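Local coordinates for protein alkaline phosphatase (Thermus thermophilus, PDB 7KWD) that probably hydrolyses phosphate monoesters as a homodimeric alkaline phosphatase that works with two zinc ions and one magnesium ion, at residues 358-363 / 387-392; 350-355 / 367-372; 278-283 / 401-406; 383-388 / 407-412. One frame throughout, in Å; residues are numbered along the deposited sequence.

Contact 1. Residues 358-363 / 387-392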
loop_
_atom_site.group_PDB
_atom_site.type_symbol
_atom_site.label_atom_id
_atom_site.label_comp_id
_atom_site.label_asym_id
_atom_site.label_seq_id
_atom_site.Cartn_x
_atom_site.Cartn_y
_atom_site.Cartn_z
ATOM N N GLN A 358 -12.603 18.171 -28.217
ATOM C CA GLN A 358 -11.281 18.784 -28.277
ATOM C C GLN A 358 -11.262 20.274 -27.960
ATOM O O GLN A 358 -10.181 20.830 -27.725
ATOM C CB GLN A 358 -10.684 18.537 -29.665
ATOM C CG GLN A 358 -9.587 17.479 -29.684
ATOM C CD GLN A 358 -8.779 17.504 -30.970
ATOM O OE1 GLN A 358 -8.351 18.568 -31.434
ATOM N NE2 GLN A 358 -8.566 16.329 -31.554
ATOM N N ALA A 359 -12.406 20.940 -27.918
ATOM C CA ALA A 359 -12.451 22.369 -27.605
ATOM C C ALA A 359 -13.680 22.645 -26.754
ATOM O O ALA A 359 -14.602 23.351 -27.164
ATOM C CB ALA A 359 -12.457 23.204 -28.884
ATOM N N PRO A 360 -13.730 22.061 -25.563
ATOM C CA PRO A 360 -14.842 22.345 -24.656
ATOM C C PRO A 360 -14.715 23.731 -24.060
ATOM O O PRO A 360 -13.626 24.297 -23.925
ATOM C CB PRO A 360 -14.692 21.272 -23.572
ATOM C CG PRO A 360 -13.199 21.100 -23.490
ATOM C CD PRO A 360 -12.723 21.182 -24.935
ATOM N N GLU A 361 -15.867 24.254 -23.664
ATOM C CA GLU A 361 -15.971 25.496 -22.919
ATOM C C GLU A 361 -16.066 25.183 -21.433
ATOM O O GLU A 361 -16.625 24.163 -21.033
ATOM C CB GLU A 361 -17.203 26.282 -23.375
ATOM C CG GLU A 361 -17.106 27.780 -23.150
ATOM C CD GLU A 361 -16.420 28.508 -24.302
ATOM O OE1 GLU A 361 -15.670 27.852 -25.062
ATOM O OE2 GLU A 361 -16.629 29.734 -24.443
ATOM N N ALA A 362 -15.526 26.080 -20.618
ATOM C CA ALA A 362 -15.613 25.956 -19.171
ATOM C C ALA A 362 -17.005 25.573 -18.698
ATOM O O ALA A 362 -17.174 24.757 -17.790
ATOM C CB ALA A 362 -15.209 27.272 -18.505
ATOM N N SER A 363 -18.014 26.171 -19.295
ATOM C CA SER A 363 -19.364 25.846 -18.879
ATOM C C SER A 363 -19.694 24.391 -19.185
ATOM O O SER A 363 -20.494 23.776 -18.478
ATOM C CB SER A 363 -20.342 26.783 -19.576
ATOM O OG SER A 363 -20.703 26.282 -20.844
ATOM N N ARG A 387 -7.757 24.463 -19.981
ATOM C CA ARG A 387 -6.380 24.688 -20.395
ATOM C C ARG A 387 -5.650 23.373 -20.591
ATOM O O ARG A 387 -4.857 23.216 -21.526
ATOM C CB ARG A 387 -5.669 25.544 -19.359
ATOM C CG ARG A 387 -6.214 26.950 -19.332
ATOM C CD ARG A 387 -5.623 27.836 -18.245
ATOM N NE ARG A 387 -4.195 28.152 -18.399
ATOM C CZ ARG A 387 -3.596 28.640 -19.494
ATOM N NH1 ARG A 387 -4.272 28.872 -20.608
ATOM N NH2 ARG A 387 -2.289 28.898 -19.471
ATOM N N ALA A 388 -5.886 22.414 -19.712
ATOM C CA ALA A 388 -5.176 21.154 -19.841
ATOM C C ALA A 388 -5.585 20.446 -21.123
ATOM O O ALA A 388 -4.730 19.927 -21.847
ATOM C CB ALA A 388 -5.435 20.293 -18.604
ATOM N N ILE A 389 -6.880 20.444 -21.437
ATOM C CA ILE A 389 -7.354 19.785 -22.650
ATOM C C ILE A 389 -6.905 20.541 -23.894
ATOM O O ILE A 389 -6.509 19.934 -24.895
ATOM C CB ILE A 389 -8.891 19.673 -22.637
ATOM C CG1 ILE A 389 -9.377 18.677 -21.576
ATOM C CG2 ILE A 389 -9.397 19.232 -23.999
ATOM C CD1 ILE A 389 -10.854 18.876 -21.120
ATOM N N ARG A 390 -7.019 21.865 -23.881
ATOM C CA ARG A 390 -6.864 22.642 -25.105
ATOM C C ARG A 390 -5.442 23.128 -25.325
ATOM O O ARG A 390 -4.986 23.156 -26.472
ATOM C CB ARG A 390 -7.832 23.820 -25.086
ATOM C CG ARG A 390 -9.279 23.390 -25.367
ATOM C CD ARG A 390 -10.267 24.546 -25.258
ATOM N NE ARG A 390 -10.690 24.968 -26.586
ATOM C CZ ARG A 390 -10.347 26.121 -27.153
ATOM N NH1 ARG A 390 -9.589 27.000 -26.507
ATOM N NH2 ARG A 390 -10.772 26.395 -28.372
ATOM N N GLU A 391 -4.715 23.461 -24.260
ATOM C CA GLU A 391 -3.376 24.009 -24.392
ATOM C C GLU A 391 -2.284 23.143 -23.784
ATOM O O GLU A 391 -1.137 23.602 -23.678
ATOM C CB GLU A 391 -3.288 25.378 -23.724
ATOM C CG GLU A 391 -4.303 26.374 -24.177
ATOM C CD GLU A 391 -4.216 27.621 -23.334
ATOM O OE1 GLU A 391 -3.083 28.135 -23.152
ATOM O OE2 GLU A 391 -5.276 28.050 -22.827
ATOM N N LYS A 392 -2.604 21.940 -23.331
ATOM C CA LYS A 392 -1.623 21.093 -22.649
ATOM C C LYS A 392 -0.909 21.853 -21.535
ATOM O O LYS A 392 0.299 21.713 -21.309
ATOM C CB LYS A 392 -0.643 20.510 -23.658
ATOM C CG LYS A 392 -1.400 19.851 -24.821
ATOM C CD LYS A 392 -0.639 18.684 -25.442
ATOM C CE LYS A 392 -1.259 18.273 -26.787
ATOM N NZ LYS A 392 -2.386 19.167 -27.229
#

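Contact 2. Residues 350-355 / 367-372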
loop_
_atom_site.group_PDB
_atom_site.type_symbol
_atom_site.label_atom_id
_atom_site.label_comp_id
_atom_site.label_asym_id
_atom_site.label_seq_id
_atom_site.Cartn_x
_atom_site.Cartn_y
_atom_site.Cartn_z
ATOM N N GLU A 350 -12.307 9.319 -18.690
ATOM C CA GLU A 350 -12.097 8.966 -20.093
ATOM C C GLU A 350 -13.343 9.236 -20.904
ATOM O O GLU A 350 -13.271 9.729 -22.038
ATOM C CB GLU A 350 -11.698 7.493 -20.193
ATOM C CG GLU A 350 -11.749 6.890 -21.593
ATOM C CD GLU A 350 -11.319 5.417 -21.604
ATOM O OE1 GLU A 350 -12.200 4.531 -21.665
ATOM O OE2 GLU A 350 -10.100 5.148 -21.538
ATOM N N HIS A 351 -14.496 8.912 -20.332
ATOM C CA HIS A 351 -15.758 9.153 -21.021
ATOM C C HIS A 351 -16.089 10.633 -21.029
ATOM O O HIS A 351 -16.447 11.188 -22.073
ATOM C CB HIS A 351 -16.830 8.342 -20.345
ATOM C CG HIS A 351 -18.171 8.461 -20.968
ATOM N ND1 HIS A 351 -18.582 7.645 -21.995
ATOM C CD2 HIS A 351 -19.212 9.276 -20.684
ATOM C CE1 HIS A 351 -19.825 7.949 -22.312
ATOM N NE2 HIS A 351 -20.232 8.930 -21.528
ATOM N N MET A 352 -15.911 11.303 -19.889
ATOM C CA MET A 352 -16.040 12.752 -19.849
ATOM C C MET A 352 -15.215 13.400 -20.952
ATOM O O MET A 352 -15.732 14.196 -21.736
ATOM C CB MET A 352 -15.628 13.279 -18.473
ATOM C CG MET A 352 -16.621 12.868 -17.355
ATOM S SD MET A 352 -16.053 13.176 -15.645
ATOM C CE MET A 352 -15.894 15.015 -15.750
ATOM N N LEU A 353 -13.926 13.058 -21.040
ATOM C CA LEU A 353 -13.082 13.656 -22.068
ATOM C C LEU A 353 -13.657 13.387 -23.455
ATOM O O LEU A 353 -13.673 14.265 -24.323
ATOM C CB LEU A 353 -11.673 13.106 -21.963
ATOM C CG LEU A 353 -10.560 13.937 -21.342
ATOM C CD1 LEU A 353 -11.042 15.178 -20.627
ATOM C CD2 LEU A 353 -9.711 13.085 -20.373
ATOM N N ARG A 354 -14.149 12.180 -23.680
ATOM C CA ARG A 354 -14.756 11.864 -24.966
ATOM C C ARG A 354 -15.954 12.772 -25.224
ATOM O O ARG A 354 -16.072 13.377 -26.289
ATOM C CB ARG A 354 -15.123 10.388 -24.952
ATOM C CG ARG A 354 -15.460 9.738 -26.241
ATOM C CD ARG A 354 -15.772 8.269 -25.943
ATOM N NE ARG A 354 -14.576 7.524 -25.529
ATOM C CZ ARG A 354 -14.521 6.594 -24.563
ATOM N NH1 ARG A 354 -15.602 6.251 -23.833
ATOM N NH2 ARG A 354 -13.351 5.998 -24.328
ATOM N N VAL A 355 -16.817 12.928 -24.222
ATOM C CA VAL A 355 -18.008 13.762 -24.343
ATOM C C VAL A 355 -17.638 15.213 -24.622
ATOM O O VAL A 355 -18.295 15.906 -25.408
ATOM C CB VAL A 355 -18.842 13.666 -23.048
ATOM C CG1 VAL A 355 -19.665 14.935 -22.894
ATOM C CG2 VAL A 355 -19.682 12.436 -23.029
ATOM N N GLU A 367 -20.525 21.359 -16.467
ATOM C CA GLU A 367 -21.699 20.504 -16.544
ATOM C C GLU A 367 -21.305 19.035 -16.529
ATOM O O GLU A 367 -22.006 18.210 -15.926
ATOM C CB GLU A 367 -22.514 20.836 -17.792
ATOM C CG GLU A 367 -23.649 19.872 -18.097
ATOM C CD GLU A 367 -24.645 19.695 -16.963
ATOM O OE1 GLU A 367 -24.600 20.461 -15.963
ATOM O OE2 GLU A 367 -25.478 18.772 -17.087
ATOM N N ALA A 368 -20.190 18.686 -17.186
ATOM C CA ALA A 368 -19.749 17.291 -17.215
ATOM C C ALA A 368 -19.410 16.791 -15.812
ATOM O O ALA A 368 -19.847 15.708 -15.405
ATOM C CB ALA A 368 -18.547 17.142 -18.146
ATOM N N PHE A 369 -18.664 17.587 -15.046
ATOM C CA PHE A 369 -18.370 17.218 -13.666
ATOM C C PHE A 369 -19.635 17.105 -12.819
ATOM O O PHE A 369 -19.741 16.203 -11.973
ATOM C CB PHE A 369 -17.411 18.230 -13.061
ATOM C CG PHE A 369 -15.975 17.917 -13.330
ATOM C CD1 PHE A 369 -15.428 18.198 -14.561
ATOM C CD2 PHE A 369 -15.172 17.340 -12.348
ATOM C CE1 PHE A 369 -14.100 17.907 -14.819
ATOM C CE2 PHE A 369 -13.845 17.053 -12.596
ATOM C CZ PHE A 369 -13.308 17.335 -13.841
ATOM N N ARG A 370 -20.592 18.024 -13.008
ATOM C CA ARG A 370 -21.862 17.936 -12.298
ATOM C C ARG A 370 -22.574 16.635 -12.632
ATOM O O ARG A 370 -23.002 15.895 -11.742
ATOM C CB ARG A 370 -22.748 19.136 -12.663
ATOM C CG ARG A 370 -23.892 19.475 -11.673
ATOM C CD ARG A 370 -25.029 20.292 -12.348
ATOM N NE ARG A 370 -25.578 19.589 -13.512
ATOM C CZ ARG A 370 -26.311 18.480 -13.430
ATOM N NH1 ARG A 370 -26.600 17.981 -12.242
ATOM N NH2 ARG A 370 -26.755 17.864 -14.523
ATOM N N ALA A 371 -22.720 16.338 -13.909
ATOM C CA ALA A 371 -23.547 15.208 -14.285
ATOM C C ALA A 371 -22.872 13.865 -14.041
ATOM O O ALA A 371 -23.547 12.899 -13.689
ATOM C CB ALA A 371 -23.930 15.336 -15.756
ATOM N N MET A 372 -21.560 13.781 -14.186
ATOM C CA MET A 372 -20.889 12.494 -14.166
ATOM C C MET A 372 -20.048 12.248 -12.926
ATOM O O MET A 372 -19.787 11.082 -12.613
ATOM C CB MET A 372 -20.043 12.354 -15.441
ATOM C CG MET A 372 -20.934 12.247 -16.704
ATOM S SD MET A 372 -20.054 12.154 -18.289
ATOM C CE MET A 372 -20.244 13.847 -18.876
#

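Contact 3. Residues 278-283 / 401-406. With ZN (zinc ion), chain F.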
loop_
_atom_site.group_PDB
_atom_site.type_symbol
_atom_site.label_atom_id
_atom_site.label_comp_id
_atom_site.label_asym_id
_atom_site.label_seq_id
_atom_site.Cartn_x
_atom_site.Cartn_y
_atom_site.Cartn_z
ATOM N N ASN A 278 -6.386 4.060 -12.309
ATOM C CA ASN A 278 -5.445 4.623 -11.348
ATOM C C ASN A 278 -4.523 5.615 -12.022
ATOM O O ASN A 278 -4.106 6.596 -11.386
ATOM C CB ASN A 278 -4.644 3.522 -10.665
ATOM C CG ASN A 278 -5.484 2.747 -9.639
ATOM O OD1 ASN A 278 -6.501 3.224 -9.152
ATOM N ND2 ASN A 278 -5.047 1.540 -9.336
ATOM N N HIS A 279 -4.162 5.346 -13.291
ATOM C CA HIS A 279 -3.412 6.310 -14.095
ATOM C C HIS A 279 -4.180 7.625 -14.236
ATOM O O HIS A 279 -3.606 8.709 -14.071
ATOM C CB HIS A 279 -3.124 5.730 -15.480
ATOM C CG HIS A 279 -1.944 4.816 -15.532
ATOM N ND1 HIS A 279 -0.700 5.188 -15.074
ATOM C CD2 HIS A 279 -1.815 3.543 -15.984
ATOM C CE1 HIS A 279 0.149 4.196 -15.263
ATOM N NE2 HIS A 279 -0.500 3.198 -15.830
ATOM N N LEU A 280 -5.489 7.549 -14.541
ATOM C CA LEU A 280 -6.288 8.771 -14.614
ATOM C C LEU A 280 -6.412 9.493 -13.265
ATOM O O LEU A 280 -6.765 10.673 -13.242
ATOM C CB LEU A 280 -7.703 8.476 -15.104
ATOM C CG LEU A 280 -7.840 7.575 -16.319
ATOM C CD1 LEU A 280 -9.271 7.401 -16.687
ATOM C CD2 LEU A 280 -7.070 8.148 -17.463
ATOM N N ASN A 281 -6.147 8.813 -12.155
ATOM C CA ASN A 281 -6.416 9.328 -10.806
ATOM C C ASN A 281 -7.922 9.454 -10.599
ATOM O O ASN A 281 -8.383 10.434 -10.018
ATOM C CB ASN A 281 -5.754 10.673 -10.538
ATOM C CG ASN A 281 -4.272 10.574 -10.230
ATOM O OD1 ASN A 281 -3.708 11.548 -9.765
ATOM N ND2 ASN A 281 -3.640 9.424 -10.518
ATOM N N ASP A 282 -8.678 8.495 -11.115
ATOM C CA ASP A 282 -10.132 8.480 -11.052
ATOM C C ASP A 282 -10.579 7.367 -10.099
ATOM O O ASP A 282 -10.809 6.219 -10.497
ATOM C CB ASP A 282 -10.710 8.291 -12.440
ATOM C CG ASP A 282 -12.223 8.321 -12.451
ATOM O OD1 ASP A 282 -12.844 8.243 -11.357
ATOM O OD2 ASP A 282 -12.798 8.402 -13.558
ATOM N N ALA A 283 -10.760 7.738 -8.827
ATOM C CA ALA A 283 -11.109 6.752 -7.811
ATOM C C ALA A 283 -12.420 6.036 -8.104
ATOM O O ALA A 283 -12.583 4.851 -7.761
ATOM C CB ALA A 283 -11.164 7.443 -6.439
ATOM N N GLN A 401 2.598 14.074 -11.694
ATOM C CA GLN A 401 1.258 13.764 -12.192
ATOM C C GLN A 401 1.334 13.599 -13.713
ATOM O O GLN A 401 0.909 14.458 -14.485
ATOM C CB GLN A 401 0.289 14.851 -11.762
ATOM C CG GLN A 401 0.185 15.073 -10.235
ATOM C CD GLN A 401 -0.749 14.088 -9.514
ATOM O OE1 GLN A 401 -1.008 14.244 -8.318
ATOM N NE2 GLN A 401 -1.237 13.072 -10.234
ATOM N N GLY A 402 1.823 12.448 -14.146
ATOM C CA GLY A 402 2.267 12.247 -15.511
ATOM C C GLY A 402 1.213 11.834 -16.518
ATOM O O GLY A 402 1.541 11.555 -17.674
ATOM N N VAL A 403 -0.045 11.779 -16.135
ATOM C CA VAL A 403 -1.114 11.349 -17.023
ATOM C C VAL A 403 -2.100 12.503 -17.154
ATOM O O VAL A 403 -2.712 12.933 -16.159
ATOM C CB VAL A 403 -1.782 10.071 -16.501
ATOM C CG1 VAL A 403 -3.016 9.750 -17.326
ATOM C CG2 VAL A 403 -0.762 8.898 -16.533
ATOM N N GLN A 404 -2.238 13.021 -18.371
ATOM C CA GLN A 404 -2.946 14.275 -18.594
ATOM C C GLN A 404 -3.803 14.166 -19.831
ATOM O O GLN A 404 -3.449 13.459 -20.776
ATOM C CB GLN A 404 -1.956 15.440 -18.729
ATOM C CG GLN A 404 -1.049 15.632 -17.518
ATOM C CD GLN A 404 -1.807 16.237 -16.348
ATOM O OE1 GLN A 404 -2.970 16.603 -16.498
ATOM N NE2 GLN A 404 -1.153 16.347 -15.185
ATOM N N PRO A 405 -4.951 14.855 -19.859
ATOM C CA PRO A 405 -5.312 15.825 -18.817
ATOM C C PRO A 405 -5.995 15.258 -17.563
ATOM O O PRO A 405 -6.351 16.024 -16.677
ATOM C CB PRO A 405 -6.287 16.750 -19.553
ATOM C CG PRO A 405 -6.987 15.836 -20.521
ATOM C CD PRO A 405 -5.967 14.787 -20.928
ATOM N N ALA A 406 -6.129 13.935 -17.467
ATOM C CA ALA A 406 -6.933 13.350 -16.395
ATOM C C ALA A 406 -6.461 13.771 -15.011
ATOM O O ALA A 406 -7.288 14.016 -14.125
ATOM C CB ALA A 406 -6.925 11.830 -16.495
HETATM ZN ZN ZN F . -0.049 1.041 -16.118
HETATM O O HOH W 1 -4.360 13.806 -8.436
#

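Contact 4. Residues 383-388 / 407-412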
loop_
_atom_site.group_PDB
_atom_site.type_symbol
_atom_site.label_atom_id
_atom_site.label_comp_id
_atom_site.label_asym_id
_atom_site.label_seq_id
_atom_site.Cartn_x
_atom_site.Cartn_y
_atom_site.Cartn_z
ATOM N N GLU A 383 -11.646 26.113 -15.611
ATOM C CA GLU A 383 -10.716 26.717 -16.561
ATOM C C GLU A 383 -9.423 25.925 -16.626
ATOM O O GLU A 383 -8.822 25.783 -17.695
ATOM C CB GLU A 383 -10.402 28.178 -16.215
ATOM C CG GLU A 383 -11.636 29.076 -16.002
ATOM C CD GLU A 383 -12.188 29.745 -17.274
ATOM O OE1 GLU A 383 -12.303 29.091 -18.345
ATOM O OE2 GLU A 383 -12.546 30.939 -17.176
ATOM N N ARG A 384 -8.959 25.419 -15.481
ATOM C CA ARG A 384 -7.766 24.585 -15.499
ATOM C C ARG A 384 -7.978 23.373 -16.393
ATOM O O ARG A 384 -7.091 22.988 -17.159
ATOM C CB ARG A 384 -7.420 24.139 -14.087
ATOM C CG ARG A 384 -6.782 25.190 -13.199
ATOM C CD ARG A 384 -6.361 24.481 -11.926
ATOM N NE ARG A 384 -6.211 25.321 -10.744
ATOM C CZ ARG A 384 -5.308 26.279 -10.633
ATOM N NH1 ARG A 384 -4.493 26.529 -11.655
ATOM N NH2 ARG A 384 -5.208 26.973 -9.507
ATOM N N VAL A 385 -9.153 22.758 -16.298
ATOM C CA VAL A 385 -9.459 21.618 -17.152
ATOM C C VAL A 385 -9.445 22.036 -18.617
ATOM O O VAL A 385 -8.955 21.301 -19.483
ATOM C CB VAL A 385 -10.816 21.006 -16.757
ATOM C CG1 VAL A 385 -11.182 19.898 -17.704
ATOM C CG2 VAL A 385 -10.808 20.471 -15.319
ATOM N N VAL A 386 -10.027 23.201 -18.930
ATOM C CA VAL A 386 -10.029 23.663 -20.317
ATOM C C VAL A 386 -8.598 23.834 -20.804
ATOM O O VAL A 386 -8.227 23.366 -21.894
ATOM C CB VAL A 386 -10.834 24.968 -20.457
ATOM C CG1 VAL A 386 -10.737 25.503 -21.899
ATOM C CG2 VAL A 386 -12.283 24.737 -20.065
ATOM N N ARG A 387 -7.757 24.463 -19.981
ATOM C CA ARG A 387 -6.380 24.688 -20.395
ATOM C C ARG A 387 -5.650 23.373 -20.591
ATOM O O ARG A 387 -4.857 23.216 -21.526
ATOM C CB ARG A 387 -5.669 25.544 -19.359
ATOM C CG ARG A 387 -6.214 26.950 -19.332
ATOM C CD ARG A 387 -5.623 27.836 -18.245
ATOM N NE ARG A 387 -4.195 28.152 -18.399
ATOM C CZ ARG A 387 -3.596 28.640 -19.494
ATOM N NH1 ARG A 387 -4.272 28.872 -20.608
ATOM N NH2 ARG A 387 -2.289 28.898 -19.471
ATOM N N ALA A 388 -5.886 22.414 -19.712
ATOM C CA ALA A 388 -5.176 21.154 -19.841
ATOM C C ALA A 388 -5.585 20.446 -21.123
ATOM O O ALA A 388 -4.730 19.927 -21.847
ATOM C CB ALA A 388 -5.435 20.293 -18.604
ATOM N N ASN A 407 -5.141 13.842 -14.785
ATOM C CA ASN A 407 -4.676 14.170 -13.443
ATOM C C ASN A 407 -5.010 15.614 -13.074
ATOM O O ASN A 407 -5.247 15.916 -11.902
ATOM C CB ASN A 407 -3.162 13.939 -13.278
ATOM C CG ASN A 407 -2.743 12.443 -13.284
ATOM O OD1 ASN A 407 -1.554 12.156 -13.170
ATOM N ND2 ASN A 407 -3.694 11.516 -13.424
ATOM N N THR A 408 -4.997 16.530 -14.048
ATOM C CA THR A 408 -5.478 17.880 -13.754
ATOM C C THR A 408 -6.962 17.840 -13.415
ATOM O O THR A 408 -7.429 18.542 -12.507
ATOM C CB THR A 408 -5.212 18.819 -14.937
ATOM O OG1 THR A 408 -3.802 18.876 -15.198
ATOM C CG2 THR A 408 -5.707 20.240 -14.621
ATOM N N MET A 409 -7.724 17.002 -14.123
ATOM C CA MET A 409 -9.128 16.819 -13.777
ATOM C C MET A 409 -9.278 16.389 -12.321
ATOM O O MET A 409 -10.142 16.895 -11.597
ATOM C CB MET A 409 -9.751 15.799 -14.730
ATOM C CG MET A 409 -9.860 16.327 -16.166
ATOM S SD MET A 409 -10.375 15.130 -17.397
ATOM C CE MET A 409 -12.142 15.018 -17.063
ATOM N N ALA A 410 -8.426 15.474 -11.861
ATOM C CA ALA A 410 -8.566 14.991 -10.495
ATOM C C ALA A 410 -8.301 16.107 -9.503
ATOM O O ALA A 410 -9.067 16.304 -8.552
ATOM C CB ALA A 410 -7.622 13.813 -10.252
ATOM N N TRP A 411 -7.249 16.892 -9.755
ATOM C CA TRP A 411 -6.942 18.018 -8.892
ATOM C C TRP A 411 -8.000 19.104 -8.990
ATOM O O TRP A 411 -8.250 19.810 -8.005
ATOM C CB TRP A 411 -5.571 18.584 -9.244
ATOM C CG TRP A 411 -4.449 17.882 -8.563
ATOM C CD1 TRP A 411 -3.596 16.963 -9.109
ATOM C CD2 TRP A 411 -4.040 18.055 -7.202
ATOM N NE1 TRP A 411 -2.682 16.557 -8.168
ATOM C CE2 TRP A 411 -2.943 17.209 -6.988
ATOM C CE3 TRP A 411 -4.503 18.839 -6.139
ATOM C CZ2 TRP A 411 -2.300 17.128 -5.756
ATOM C CZ3 TRP A 411 -3.868 18.756 -4.926
ATOM C CH2 TRP A 411 -2.781 17.899 -4.740
ATOM N N ALA A 412 -8.643 19.237 -10.144
ATOM C CA ALA A 412 -9.713 20.219 -10.283
ATOM C C ALA A 412 -10.874 19.919 -9.342
ATOM O O ALA A 412 -11.557 20.850 -8.894
ATOM C CB ALA A 412 -10.173 20.267 -11.744
#

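Contact 1. Residues 358-363 / 387-392
Arg-390 lies along the backbone of Gln-358 to Pro-360, while Ile-389 packs on the proline ring.

The apolar part is small. Pro-360 CD sits 4.0 Å from Ile-389 CG2. Its neighbour Pro-360 CG is 4.0 Å from Ile-389 CD1. Two adjacent ring carbons thus meet both branches of the isoleucine, at a slant. Pro-405 touches Ile-389 as well.

The arginine contacts are van der Waals touches, mostly against main-chain atoms. Arg-390 CG is 3.6 Å from Gln-358 O. Farther along, Arg-390 CD is 3.6 Å from Pro-360 O. The chain runs straight at first and then turns at chi3 (105°), which carries the guanidinium to Ala-359. There Arg-390 NE is 3.3 Å from Ala-359 CA and 3.4 Å from Ala-359 CB. The alanine CA stands at the edge of the guanidinium, near its plane.

The polar bonds do not link the two segments. Arg-387 NH1 and Glu-391 OE2 form a salt bridge of 2.6 Å one helical turn apart. Glu-361 is the N-cap residue of helix 362-373, and its backbone N is bonded to OE1 of Gln-364, farther along that helix. Between the segments the charged groups stay apart, with Glu-361 OE1 6.0 Å from Arg-390 NE.

Chemically, this surface contact rests on shape. It joins the loop before helix 362-373 to the C-terminal part of helix 379-391 by packing alone. Arg-390 NE is buried by it and has no hydrogen-bonding partner in the model. That is probably a modest cost, and attraction to Glu-361 is likely to repay little of it at such a distance.

Contact 2. Residues 350-355 / 367-372
A splayed helical hairpin is joined here by two methionines, Met-352 on helix 349-356 and Met-372 on helix 362-373. The two helices are consecutive in the chain and run roughly antiparallel, at 138°. Their axes come within 10.6 Å.

Met-352 reaches across to Phe-369. Its chain bends at chi3 (62°), which brings the terminal methyl over the ring. Met-352 CE lies 3.6 Å from the centroid of the Phe-369 ring, offset toward the CD1 and CE1 side, in a CH-pi contact. The sulfur stands farther back above the same ring, and the pair is a Met-aromatic contact. The methyl also touches Ala-368, with Met-352 CE 4.2 Å from Ala-368 CB.

Met-372 comes the other way. The two methionine chains slide past each other in opposite directions, with Met-352 CG 3.6 Å from Met-372 SD. The same sulfur meets the edge of His-351, in the ring plane, at 3.8 Å from His-351 CD2. Beyond it, Met-372 CE is 4.2 Å from Val-355 CG1. With an alanine in place of Met-352, the Phe-369 face would probably lose its methyl partner and a gap would open beside Met-372 SD.

Charges are paired elsewhere. Arg-370 grips Glu-367 side-on, NE to OE1 and NH2 to OE2. Glu-350 forms a salt bridge with Arg-273.

Met-409 of helix 406-412 packs on both Met-352 and Phe-369, so the hairpin has a third helix against it. The interlocked apolar chains and the Met-aromatic pair are the kind of packing found between the arms of a splayed, roughly antiparallel helical hairpin.

Contact 3. Residues 278-283 / 401-406
Asn-281 and Gln-401 join by their amides, and beside them Val-403 packs against His-279, a zinc ligand. The bend of Gln-401 at chi2 (-82°) brings NE2 to Asn-281. Gln-401 NE2 donates to Asn-281 OD1 at 2.9 Å. The bond is bent, with the amide planes 75° apart and the donor tilted from the carbonyl plane. A water also donates to this oxygen.

The other end of the Asn-281 amide turns back to its own helix, where Asn-281 ND2 donates to Asn-278 O at 3.0 Å and is also bonded to Ser-430 O. Asn-281 has positive phi and is the C-prime residue of the Schellman motif ending helix 273-280. A leucine here would probably leave Gln-401 NE2 without this acceptor and deprive Asn-278 O and Ser-430 O of a donor.

Val-403 sets CB 3.3 Å from His-279 O, an oxygen also bonded to Asn-407 ND2. Its CG2 approaches His-279 ND1 obliquely. Ala-406 CB meets Leu-280 CB at 3.7 Å.

His-279 NE2 binds zinc at 2.2 Å, while ND1 is bonded to Gly-431 O, which fixes the ring's rotation. Asp-275 and His-433 share the ion, completing a zinc site of the alkaline phosphatase metal centre.

Contact 4. Residues 383-388 / 407-412
Val-385 and Thr-408 carry this contact, with Ala-412 as the third main partner.

Val-385 splits its two methyl groups between two neighbours. CG1 is anti to the backbone N (chi1 176°) and CG2 is anti to the carbonyl carbon. Val-385 CG2 meets Ala-412 CB at 3.6 Å. On the other branch, Val-385 CG1 is 4.1 Å from Met-409 CG, and the two side chains cross at about a right angle. The small methyl of Ala-412 lets the valine come close to the opposite helix.

The segments belong to helix 379-391 and helix 406-412, which follow each other in the chain and pack as an antiparallel pair. Their directions differ by 176° and their axes approach to 9.2 Å. The nearest backbones are at Val-385 and Met-409, where the CA atoms are 5.9 Å apart.

Thr-408 points its methyl and CB at the other helix. Thr-408 CB is 4.0 Å from Ala-388 CB. Thr-408 CG2 is 4.0 Å from Arg-384 O and also lies beside Arg-384 CB. The hydroxyl is bonded outside the two segments, to Gln-404 OE1 and Trp-395 N. This buried polar atom is therefore satisfied while CB and CG2 pack on the other helix. Met-409 extends beyond the pair to Phe-349 and Leu-353 of helix 349-356. The end of the Trp-411 side chain leads away from helix 379-391, and Arg-400 of the second subunit makes a cation-pi contact with it.

Overall arrangement
From the N terminus, contact 3 opens first, at the end of helix 273-280, and closes its long loop at 401-406. Contacts 1 and 2 are nested inside that loop. They cross each other: 350-355 is followed by 358-363, then 367-372 closes contact 2 and 387-392 closes contact 1. Contact 4 opens at 383-388, after contact 2 has closed, and shares Arg-387 and Ala-388 with contact 1. It ends at 407-412, so it crosses contact 3. Together they tie helices 349-356, 362-373, 379-391 and 406-412 into one cluster. Contact 3 fastens this cluster to the zinc site, and Gln-401 OE1 is bonded to Trp-411 NE1 of contact 4.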